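Local coordinates for pollen-specific leucine-rich repeat extensin-like protein 1 (Arabidopsis thaliana, PDB 6TME) that probably links peptide signalling to the pollen-tube cell wall, its leucine-rich-repeat domain binding a partner protein as in related LRR-extensins, at residues A[78-83]-A[95-100]; A[120-125]-A[142-147]. One frame throughout, in Å; residues are numbered along the deposited sequence.

Overall arrangement
Following the chain from the N terminus, helix 43-56 leads into contact 1, where residues 78-83 and 95-100 pair as the antiparallel hairpin at the N-terminal end of the repeats. This closes before contact 2 opens, so the two loops follow in series and neither encloses the other. Contact 2 then joins residues 120-125 to 142-147, neighbouring strands of the parallel leucine-rich-repeat array. Strands 92-98 and 120-122 are themselves neighbours, which brings the contact centres about 10 Å apart. The backbone bond of Leu99 with His122, and a probable hydrogen bond from Asn124 N to the side-chain oxygen Asn100 OD1, carry the hairpin directly into the repeats.

Contact 1. Residues A[78-83]-A[95-100]; sequences KGVFCA and AGIDLN
Phe81 and Gly96 face each other as an antiparallel hydrogen-bonded pair in the hairpin that begins the strand array of this leucine-rich-repeat domain. Phe81 N donates to Gly96 O at 2.9 Å, and Phe81 O is gripped twice, by Ala95 N at 3.0 Å and more weakly by Gly96 N; two residues opposite one make this a classic beta bulge. Two residues along each strand, past the non-hydrogen-bonded pair Val80 and Ile97, Asp98 N reaches Gly79 O at 2.8 Å in a nearly straight bond of 167°, lying in the carbonyl plane. At Gly79, a CB would run into Leu99 CD2, which already lies close to Gly79 CA.

The Phe81 side chain starts at CB, 3.8 Å from Gly96 O. With CG set beside the backbone N and opposite the carbonyl carbon (chi1 -66°), the ring extends along the neighbouring strand: CD2 stays near Gly96 O, which lies at the ring edge, and CE2 arrives 3.7 Å from Asp98 CB. Ring and carboxylate planes are 60° apart. A serine in place of Phe81 would probably leave Asp98 CB without its ring neighbour and open a gap beside Gly96 O. Asp98 OD1 meanwhile accepts from Asn100 N, an Asx turn, while OD2 is hydrogen-bonded to the backbone of the other protein's chain.

On the other face, Val80 and Ile97 lie side by side, CG2 meeting CD1 at 3.9 Å, and both pack on Leu51 of helix 43-56. At the bulge, Ala95 CB touches Ala83 CB, and the nearby Cys82 is tied to Cys75 by a disulfide.

Main-chain bonds hold the hairpin, and its two faces differ: Val80 and Ile97 are apolar against the helix, Phe81 and Asp98 meet the second protein.

Contact 2. Residues A[120-125]-A[142-147]; sequences LFHVNS and MYEFDV. With SO4 (sulfate ion), chain I.
Phe121 and Phe145 pair across two adjacent parallel strands of the leucine-rich-repeat solenoid. Main-chain bonds link the strands: Phe121 N donates to Glu144 O, Asp146 N to Phe121 O and Val123 N to Asp146 O, the last at 2.9 Å and nearly straight.

Apolar contacts fill the face carrying the phenylalanines. Their rings lie almost parallel, planes 14° apart, but slid so far that they barely overlap; Phe121 CD2 approaches Phe145 CE1 at 3.4 Å. Val147 CG1 comes to the Phe121 ring edge and meets Val123 CG2, while bent Met142 brings CE to Phe121 CB.

The opposite face, with Leu120 among polar residues, looks toward the partner protein, which hydrogen-bonds both Glu144 oxygens and Asp146 OD2; Ser148 OG holds Asp146 OD1. Tyr143 OH donates to O1 of a sulfate, probably from the crystallisation liquor, also bound by Lys167. Glu144 CG stands between its backbone N and carbonyl carbon (chi1 43°), and the extended chain carries the carboxylate past Leu120 CD1 to His122, whose ring has Leu120 CD2 over one face. There, His122 NE2 donates to Glu144 OE1 at 2.6 Å through a bent bond (136°), the oxygen lying in the imidazole plane but approached on its anti side, with the donor tilted out of the carboxylate plane.

Contact 1. Residues A[78-83]-A[95-100]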
loop_
_atom_site.group_PDB
_atom_site.type_symbol
_atom_site.label_atom_id
_atom_site.label_comp_id
_atom_site.label_asym_id
_atom_site.label_seq_id
_atom_site.Cartn_x
_atom_site.Cartn_y
_atom_site.Cartn_z
ATOM N N LYS A 78 -24.004 15.914 1.578
ATOM C CA LYS A 78 -22.950 15.495 2.489
ATOM C C LYS A 78 -22.028 14.492 1.804
ATOM O O LYS A 78 -22.495 13.488 1.255
ATOM C CB LYS A 78 -23.541 14.868 3.749
ATOM C CG LYS A 78 -22.454 14.522 4.773
ATOM C CD LYS A 78 -23.007 14.127 6.121
ATOM C CE LYS A 78 -21.867 13.880 7.110
ATOM N NZ LYS A 78 -22.327 13.305 8.411
ATOM N N GLY A 79 -20.715 14.760 1.853
ATOM C CA GLY A 79 -19.721 13.913 1.221
ATOM C C GLY A 79 -19.397 14.290 -0.200
ATOM O O GLY A 79 -18.509 13.667 -0.816
ATOM N N VAL A 80 -20.072 15.302 -0.737
ATOM C CA VAL A 80 -19.843 15.789 -2.091
ATOM C C VAL A 80 -19.143 17.137 -1.977
ATOM O O VAL A 80 -19.568 17.997 -1.198
ATOM C CB VAL A 80 -21.168 15.897 -2.868
ATOM C CG1 VAL A 80 -20.921 16.424 -4.277
ATOM C CG2 VAL A 80 -21.875 14.528 -2.897
ATOM N N PHE A 81 -18.066 17.325 -2.732
ATOM C CA PHE A 81 -17.225 18.502 -2.544
ATOM C C PHE A 81 -17.019 19.201 -3.876
ATOM O O PHE A 81 -16.472 18.622 -4.812
ATOM C CB PHE A 81 -15.902 18.116 -1.891
ATOM C CG PHE A 81 -16.073 17.598 -0.473
ATOM C CD1 PHE A 81 -16.022 18.471 0.611
ATOM C CD2 PHE A 81 -16.341 16.253 -0.235
ATOM C CE1 PHE A 81 -16.192 18.012 1.910
ATOM C CE2 PHE A 81 -16.523 15.785 1.060
ATOM C CZ PHE A 81 -16.433 16.677 2.143
ATOM N N CYS A 82 -17.462 20.444 -3.957
ATOM C CA CYS A 82 -17.437 21.220 -5.183
ATOM C C CYS A 82 -16.229 22.151 -5.170
ATOM O O CYS A 82 -15.565 22.333 -4.148
ATOM C CB CYS A 82 -18.745 22.006 -5.363
ATOM S SG CYS A 82 -20.171 20.972 -5.858
ATOM N N ALA A 83 -15.942 22.724 -6.334
ATOM C CA ALA A 83 -14.726 23.495 -6.564
ATOM C C ALA A 83 -14.867 24.232 -7.895
ATOM O O ALA A 83 -15.724 23.879 -8.712
ATOM C CB ALA A 83 -13.480 22.591 -6.587
ATOM N N ALA A 95 -15.899 18.033 -7.664
ATOM C CA ALA A 95 -14.497 17.679 -7.823
ATOM C C ALA A 95 -14.077 16.566 -6.895
ATOM O O ALA A 95 -13.005 15.971 -7.100
ATOM C CB ALA A 95 -13.593 18.903 -7.565
ATOM N N GLY A 96 -14.884 16.276 -5.887
ATOM C CA GLY A 96 -14.491 15.327 -4.877
ATOM C C GLY A 96 -15.672 14.621 -4.251
ATOM O O GLY A 96 -16.758 15.186 -4.098
ATOM N N ILE A 97 -15.453 13.361 -3.909
ATOM C CA ILE A 97 -16.390 12.560 -3.154
ATOM C C ILE A 97 -15.611 12.000 -1.979
ATOM O O ILE A 97 -14.496 11.509 -2.156
ATOM C CB ILE A 97 -16.971 11.436 -4.023
ATOM C CG1 ILE A 97 -17.733 12.041 -5.204
ATOM C CG2 ILE A 97 -17.786 10.488 -3.165
ATOM C CD1 ILE A 97 -19.088 12.601 -4.840
ATOM N N ASP A 98 -16.160 12.130 -0.779
ATOM C CA ASP A 98 -15.487 11.609 0.403
ATOM C C ASP A 98 -16.565 11.127 1.363
ATOM O O ASP A 98 -17.201 11.938 2.033
ATOM C CB ASP A 98 -14.578 12.633 1.056
ATOM C CG ASP A 98 -13.678 12.014 2.129
ATOM O OD1 ASP A 98 -14.029 10.941 2.690
ATOM O OD2 ASP A 98 -12.601 12.598 2.404
ATOM N N LEU A 99 -16.726 9.800 1.425
ATOM C CA LEU A 99 -17.632 9.096 2.321
ATOM C C LEU A 99 -16.867 8.191 3.295
ATOM O O LEU A 99 -17.418 7.199 3.784
ATOM C CB LEU A 99 -18.637 8.276 1.505
ATOM C CG LEU A 99 -19.485 9.094 0.517
ATOM C CD1 LEU A 99 -20.316 8.203 -0.453
ATOM C CD2 LEU A 99 -20.388 10.065 1.295
ATOM N N ASN A 100 -15.598 8.508 3.573
ATOM C CA ASN A 100 -14.787 7.683 4.465
ATOM C C ASN A 100 -15.533 7.388 5.755
ATOM O O ASN A 100 -16.072 8.294 6.395
ATOM C CB ASN A 100 -13.451 8.359 4.792
ATOM C CG ASN A 100 -12.444 8.209 3.695
ATOM O OD1 ASN A 100 -12.659 7.476 2.728
ATOM N ND2 ASN A 100 -11.336 8.911 3.822
#

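Contact 2. Residues A[120-125]-A[142-147]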
loop_
_atom_site.group_PDB
_atom_site.type_symbol
_atom_site.label_atom_id
_atom_site.label_comp_id
_atom_site.label_asym_id
_atom_site.label_seq_id
_atom_site.Cartn_x
_atom_site.Cartn_y
_atom_site.Cartn_z
ATOM N N LEU A 120 -10.968 13.382 -6.746
ATOM C CA LEU A 120 -10.757 12.803 -5.433
ATOM C C LEU A 120 -11.938 11.901 -5.135
ATOM O O LEU A 120 -13.095 12.339 -5.204
ATOM C CB LEU A 120 -10.610 13.903 -4.392
ATOM C CG LEU A 120 -10.362 13.565 -2.933
ATOM C CD1 LEU A 120 -9.586 14.742 -2.402
ATOM C CD2 LEU A 120 -11.688 13.371 -2.148
ATOM N N PHE A 121 -11.653 10.642 -4.813
ATOM C CA PHE A 121 -12.711 9.681 -4.504
ATOM C C PHE A 121 -12.264 8.851 -3.297
ATOM O O PHE A 121 -11.422 7.946 -3.424
ATOM C CB PHE A 121 -13.007 8.827 -5.730
ATOM C CG PHE A 121 -14.219 7.960 -5.588
ATOM C CD1 PHE A 121 -15.487 8.454 -5.890
ATOM C CD2 PHE A 121 -14.097 6.652 -5.159
ATOM C CE1 PHE A 121 -16.614 7.651 -5.765
ATOM C CE2 PHE A 121 -15.215 5.837 -5.048
ATOM C CZ PHE A 121 -16.484 6.351 -5.339
ATOM N N HIS A 122 -12.798 9.188 -2.116
ATOM C CA HIS A 122 -12.459 8.511 -0.864
ATOM C C HIS A 122 -13.703 7.803 -0.337
ATOM O O HIS A 122 -14.662 8.466 0.067
ATOM C CB HIS A 122 -11.939 9.504 0.182
ATOM C CG HIS A 122 -10.706 10.251 -0.232
ATOM N ND1 HIS A 122 -10.233 11.344 0.465
ATOM C CD2 HIS A 122 -9.850 10.069 -1.268
ATOM C CE1 HIS A 122 -9.149 11.812 -0.132
ATOM N NE2 HIS A 122 -8.900 11.061 -1.191
ATOM N N VAL A 123 -13.703 6.466 -0.337
ATOM C CA VAL A 123 -14.802 5.716 0.276
ATOM C C VAL A 123 -14.264 4.624 1.198
ATOM O O VAL A 123 -14.855 3.546 1.305
ATOM C CB VAL A 123 -15.784 5.135 -0.776
ATOM C CG1 VAL A 123 -16.581 6.293 -1.485
ATOM C CG2 VAL A 123 -15.078 4.285 -1.802
ATOM N N ASN A 124 -13.182 4.923 1.922
ATOM C CA ASN A 124 -12.642 3.977 2.892
ATOM C C ASN A 124 -13.679 3.566 3.925
ATOM O O ASN A 124 -14.438 4.397 4.438
ATOM C CB ASN A 124 -11.434 4.548 3.626
ATOM C CG ASN A 124 -11.015 3.662 4.834
ATOM O OD1 ASN A 124 -11.564 3.782 5.920
ATOM N ND2 ASN A 124 -10.083 2.744 4.613
ATOM N N SER A 125 -13.680 2.269 4.245
ATOM C CA SER A 125 -14.510 1.692 5.307
ATOM C C SER A 125 -15.995 1.927 5.043
ATOM O O SER A 125 -16.723 2.486 5.865
ATOM C CB SER A 125 -14.109 2.232 6.686
ATOM O OG SER A 125 -12.764 1.871 7.006
ATOM N N MET A 142 -9.183 11.735 -12.441
ATOM C CA MET A 142 -8.909 10.920 -11.263
ATOM C C MET A 142 -7.428 10.964 -10.907
ATOM O O MET A 142 -6.552 10.723 -11.750
ATOM C CB MET A 142 -9.341 9.475 -11.488
ATOM C CG MET A 142 -9.361 8.686 -10.216
ATOM S SD MET A 142 -10.460 9.476 -9.020
ATOM C CE MET A 142 -12.039 8.835 -9.601
ATOM N N TYR A 143 -7.171 11.302 -9.659
ATOM C CA TYR A 143 -5.862 11.525 -9.075
ATOM C C TYR A 143 -5.618 10.654 -7.852
ATOM O O TYR A 143 -4.527 10.093 -7.711
ATOM C CB TYR A 143 -5.748 13.013 -8.714
ATOM C CG TYR A 143 -4.436 13.517 -8.120
ATOM C CD1 TYR A 143 -3.437 14.055 -8.932
ATOM C CD2 TYR A 143 -4.245 13.546 -6.748
ATOM C CE1 TYR A 143 -2.268 14.553 -8.399
ATOM C CE2 TYR A 143 -3.085 14.033 -6.203
ATOM C CZ TYR A 143 -2.099 14.540 -7.029
ATOM O OH TYR A 143 -0.951 15.047 -6.462
ATOM N N GLU A 144 -6.626 10.515 -6.981
ATOM C CA GLU A 144 -6.546 9.709 -5.765
ATOM C C GLU A 144 -7.840 8.924 -5.617
ATOM O O GLU A 144 -8.916 9.503 -5.431
ATOM C CB GLU A 144 -6.297 10.543 -4.497
ATOM C CG GLU A 144 -7.076 11.831 -4.365
ATOM C CD GLU A 144 -6.603 12.692 -3.187
ATOM O OE1 GLU A 144 -6.815 12.314 -2.009
ATOM O OE2 GLU A 144 -5.995 13.750 -3.458
ATOM N N PHE A 145 -7.711 7.605 -5.645
ATOM C CA PHE A 145 -8.825 6.676 -5.653
ATOM C C PHE A 145 -8.616 5.732 -4.487
ATOM O O PHE A 145 -7.639 4.978 -4.465
ATOM C CB PHE A 145 -8.868 5.904 -6.973
ATOM C CG PHE A 145 -10.154 5.215 -7.227
ATOM C CD1 PHE A 145 -11.284 5.941 -7.627
ATOM C CD2 PHE A 145 -10.238 3.825 -7.121
ATOM C CE1 PHE A 145 -12.491 5.287 -7.882
ATOM C CE2 PHE A 145 -11.441 3.162 -7.371
ATOM C CZ PHE A 145 -12.570 3.888 -7.747
ATOM N N ASP A 146 -9.508 5.784 -3.514
ATOM C CA ASP A 146 -9.335 5.024 -2.283
ATOM C C ASP A 146 -10.635 4.264 -2.073
ATOM O O ASP A 146 -11.630 4.847 -1.622
ATOM C CB ASP A 146 -9.004 5.934 -1.100
ATOM C CG ASP A 146 -8.820 5.162 0.217
ATOM O OD1 ASP A 146 -8.755 3.907 0.192
ATOM O OD2 ASP A 146 -8.750 5.823 1.281
ATOM N N VAL A 147 -10.628 2.983 -2.436
ATOM C CA VAL A 147 -11.731 2.085 -2.127
ATOM C C VAL A 147 -11.340 1.076 -1.045
ATOM O O VAL A 147 -11.942 0.013 -0.938
ATOM C CB VAL A 147 -12.257 1.397 -3.399
ATOM C CG1 VAL A 147 -12.934 2.461 -4.338
ATOM C CG2 VAL A 147 -11.143 0.649 -4.137
HETATM S S SO4 I . 1.667 16.300 -8.388
HETATM O O1 SO4 I . 1.923 15.825 -7.029
HETATM O O2 SO4 I . 0.406 17.044 -8.435
HETATM O O3 SO4 I . 2.765 17.173 -8.808
HETATM O O4 SO4 I . 1.592 15.154 -9.285
#